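Local coordinates for protein polyketide cyclase / dehydrase and lipid transport (Nitrosospira multiformis, PDB 3P51) that is of unknown function but probably binds a hydrophobic small molecule in a Bet v 1-like, helix-grip fold, at residues R16-S19 / R20-F24. Numbering follows the deposited sequence.
Sequences RVWS and RIRNF
Trp18 and Arg22 make a local CH-pi contact, one turn apart, where the short helix 14-21 runs out into a loop. In this Bet v 1-like (helix-grip) fold the helix follows the first strand and lies against the antiparallel sheet, with Val17, Trp18 and Ile21 all touching Leu97 of strand 88-100. CB of Arg22 sits over one face of the Trp18 indole, 3.6 Å from the centroid of the five-membered ring and 19° off its normal. With CG held between the backbone N and the carbonyl carbon (chi1 76°), the Arg22 chain then runs out extended to NE, its CD passing 3.8 Å from Trp18 NE1. That NE1 is hydrogen-bonded to Glu67, which probably limits how far the ring can turn. CD1 of Ile21 comes up obliquely to the six-membered ring, 3.9 Å from Trp18 CE3, and Ile21 also packs on Trp29 and Leu95. An alanine in place of Trp18 would probably leave Glu67 without its indole N-H partner and open a gap beside Arg22 CB and Ile21 CD1. Main-chain bonds run along the same segment: Ile21 N reaches Val17 O at 3.2 Å. A weak bond joins Arg22 N to Trp18 O at 2.9 Å. Arg20, bent at chi2 (72°), leads its guanidinium away to a salt bridge with Glu139 and a hydrogen bond to Ser28. On the Ser19 side, one water bridges backbone and side chain, donating to Ser19 O at 2.7 Å and accepting from Arg22 NE at 2.8 Å.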
ATOM      1  N   ARG A  16      11.379   9.749 -18.420  1.00 41.87           N
ATOM      2  CA  ARG A  16      12.530   9.240 -19.156  1.00 44.11           C
ATOM      3  C   ARG A  16      13.121   8.000 -18.491  1.00 44.58           C
ATOM      4  O   ARG A  16      13.463   7.010 -19.161  1.00 40.16           O
ATOM      5  CB  ARG A  16      13.590  10.334 -19.266  1.00 48.06           C
ATOM      6  CG  ARG A  16      14.719  10.028 -20.219  1.00 57.01           C
ATOM      7  CD  ARG A  16      15.148  11.299 -20.926  1.00 67.60           C
ATOM      8  NE  ARG A  16      16.384  11.114 -21.678  1.00 78.01           N
ATOM      9  CZ  ARG A  16      17.590  11.427 -21.214  1.00 83.27           C
ATOM     10  NH1 ARG A  16      17.726  11.940 -19.998  1.00 83.18           N
ATOM     11  NH2 ARG A  16      18.662  11.227 -21.970  1.00 85.51           N
ATOM     12  N   VAL A  17      13.260   8.048 -17.173  1.00 42.85           N
ATOM     13  CA  VAL A  17      13.791   6.892 -16.460  1.00 39.88           C
ATOM     14  C   VAL A  17      12.857   5.704 -16.635  1.00 39.96           C
ATOM     15  O   VAL A  17      13.302   4.598 -16.922  1.00 39.02           O
ATOM     16  CB  VAL A  17      13.998   7.166 -14.965  1.00 36.45           C
ATOM     17  CG1 VAL A  17      14.611   5.947 -14.316  1.00 33.34           C
ATOM     18  CG2 VAL A  17      14.910   8.380 -14.760  1.00 35.02           C
ATOM     19  N   TRP A  18      11.557   5.930 -16.469  1.00 39.50           N
ATOM     20  CA  TRP A  18      10.590   4.846 -16.639  1.00 38.70           C
ATOM     21  C   TRP A  18      10.679   4.271 -18.051  1.00 41.00           C
ATOM     22  O   TRP A  18      10.714   3.059 -18.236  1.00 34.45           O
ATOM     23  CB  TRP A  18       9.163   5.330 -16.332  1.00 32.20           C
ATOM     24  CG  TRP A  18       8.105   4.234 -16.389  1.00 34.65           C
ATOM     25  CD1 TRP A  18       6.992   4.209 -17.190  1.00 35.29           C
ATOM     26  CD2 TRP A  18       8.075   3.012 -15.630  1.00 33.47           C
ATOM     27  NE1 TRP A  18       6.274   3.056 -16.969  1.00 35.50           N
ATOM     28  CE2 TRP A  18       6.909   2.309 -16.015  1.00 34.81           C
ATOM     29  CE3 TRP A  18       8.909   2.453 -14.655  1.00 36.61           C
ATOM     30  CZ2 TRP A  18       6.558   1.066 -15.462  1.00 34.36           C
ATOM     31  CZ3 TRP A  18       8.564   1.201 -14.104  1.00 38.71           C
ATOM     32  CH2 TRP A  18       7.399   0.530 -14.515  1.00 37.90           C
ATOM     33  N   SER A  19      10.721   5.143 -19.055  1.00 41.50           N
ATOM     34  CA  SER A  19      10.765   4.677 -20.434  1.00 39.79           C
ATOM     35  C   SER A  19      11.922   3.706 -20.645  1.00 42.25           C
ATOM     36  O   SER A  19      11.840   2.770 -21.446  1.00 41.83           O
ATOM     37  CB  SER A  19      10.866   5.858 -21.404  1.00 42.78           C
ATOM     38  OG  SER A  19      11.183   5.389 -22.699  1.00 51.46           O
ATOM     39  N   ARG A  20      13.003   3.931 -19.911  1.00 41.48           N
ATOM     40  CA  ARG A  20      14.205   3.123 -20.048  1.00 37.35           C
ATOM     41  C   ARG A  20      14.111   1.753 -19.344  1.00 40.40           C
ATOM     42  O   ARG A  20      14.604   0.757 -19.869  1.00 40.59           O
ATOM     43  CB  ARG A  20      15.409   3.909 -19.516  1.00 36.99           C
ATOM     44  CG  ARG A  20      16.760   3.201 -19.678  1.00 37.24           C
ATOM     45  CD  ARG A  20      17.201   3.172 -21.137  1.00 42.13           C
ATOM     46  NE  ARG A  20      18.610   2.794 -21.276  1.00 47.98           N
ATOM     47  CZ  ARG A  20      19.046   1.652 -21.805  1.00 51.76           C
ATOM     48  NH1 ARG A  20      18.179   0.757 -22.263  1.00 51.34           N
ATOM     49  NH2 ARG A  20      20.354   1.414 -21.888  1.00 50.37           N
ATOM     50  N   ILE A  21      13.480   1.699 -18.168  1.00 35.85           N
ATOM     51  CA  ILE A  21      13.496   0.473 -17.355  1.00 35.87           C
ATOM     52  C   ILE A  21      12.192  -0.320 -17.367  1.00 38.26           C
ATOM     53  O   ILE A  21      12.114  -1.380 -16.768  1.00 41.79           O
ATOM     54  CB  ILE A  21      13.808   0.785 -15.883  1.00 33.97           C
ATOM     55  CG1 ILE A  21      12.683   1.621 -15.263  1.00 33.82           C
ATOM     56  CG2 ILE A  21      15.147   1.503 -15.761  1.00 33.29           C
ATOM     57  CD1 ILE A  21      12.567   1.474 -13.766  1.00 39.03           C
ATOM     58  N   ARG A  22      11.173   0.185 -18.054  1.00 40.46           N
ATOM     59  CA  ARG A  22       9.809  -0.319 -17.881  1.00 39.38           C
ATOM     60  C   ARG A  22       9.550  -1.697 -18.498  1.00 40.73           C
ATOM     61  O   ARG A  22       8.501  -2.292 -18.273  1.00 41.68           O
ATOM     62  CB  ARG A  22       8.783   0.697 -18.416  1.00 32.56           C
ATOM     63  CG  ARG A  22       8.659   0.763 -19.929  1.00 35.09           C
ATOM     64  CD  ARG A  22       7.649   1.850 -20.349  1.00 37.80           C
ATOM     65  NE  ARG A  22       7.634   2.048 -21.796  1.00 49.57           N
ATOM     66  CZ  ARG A  22       6.664   1.632 -22.608  1.00 52.60           C
ATOM     67  NH1 ARG A  22       5.602   0.992 -22.123  1.00 48.69           N
ATOM     68  NH2 ARG A  22       6.751   1.872 -23.912  1.00 53.06           N
ATOM     69  N   ASN A  23      10.504  -2.200 -19.271  1.00 37.39           N
ATOM     70  CA  ASN A  23      10.310  -3.455 -19.991  1.00 38.99           C
ATOM     71  C   ASN A  23      11.020  -4.621 -19.300  1.00 38.68           C
ATOM     72  O   ASN A  23      12.239  -4.670 -19.253  1.00 35.93           O
ATOM     73  CB  ASN A  23      10.776  -3.312 -21.444  1.00 38.82           C
ATOM     74  CG  ASN A  23      10.381  -4.499 -22.303  1.00 46.35           C
ATOM     75  OD1 ASN A  23      10.526  -5.646 -21.893  1.00 46.47           O
ATOM     76  ND2 ASN A  23       9.858  -4.226 -23.492  1.00 48.12           N
ATOM     77  N   PHE A  24      10.241  -5.545 -18.747  1.00 36.29           N
ATOM     78  CA  PHE A  24      10.787  -6.680 -17.995  1.00 34.31           C
ATOM     79  C   PHE A  24      11.779  -7.496 -18.838  1.00 36.47           C
ATOM     80  O   PHE A  24      12.673  -8.132 -18.294  1.00 36.82           O
ATOM     81  CB  PHE A  24       9.626  -7.541 -17.470  1.00 30.21           C
ATOM     82  CG  PHE A  24      10.037  -8.740 -16.657  1.00 33.12           C
ATOM     83  CD1 PHE A  24      10.403  -8.602 -15.323  1.00 37.87           C
ATOM     84  CD2 PHE A  24       9.989 -10.018 -17.205  1.00 33.09           C
ATOM     85  CE1 PHE A  24      10.760  -9.723 -14.553  1.00 37.27           C
ATOM     86  CE2 PHE A  24      10.340 -11.148 -16.445  1.00 33.55           C
ATOM     87  CZ  PHE A  24      10.726 -10.994 -15.116  1.00 31.03           C
TER
HETATM   88  O   HOH W   1       9.911   2.572 -23.343  1.00 52.48           O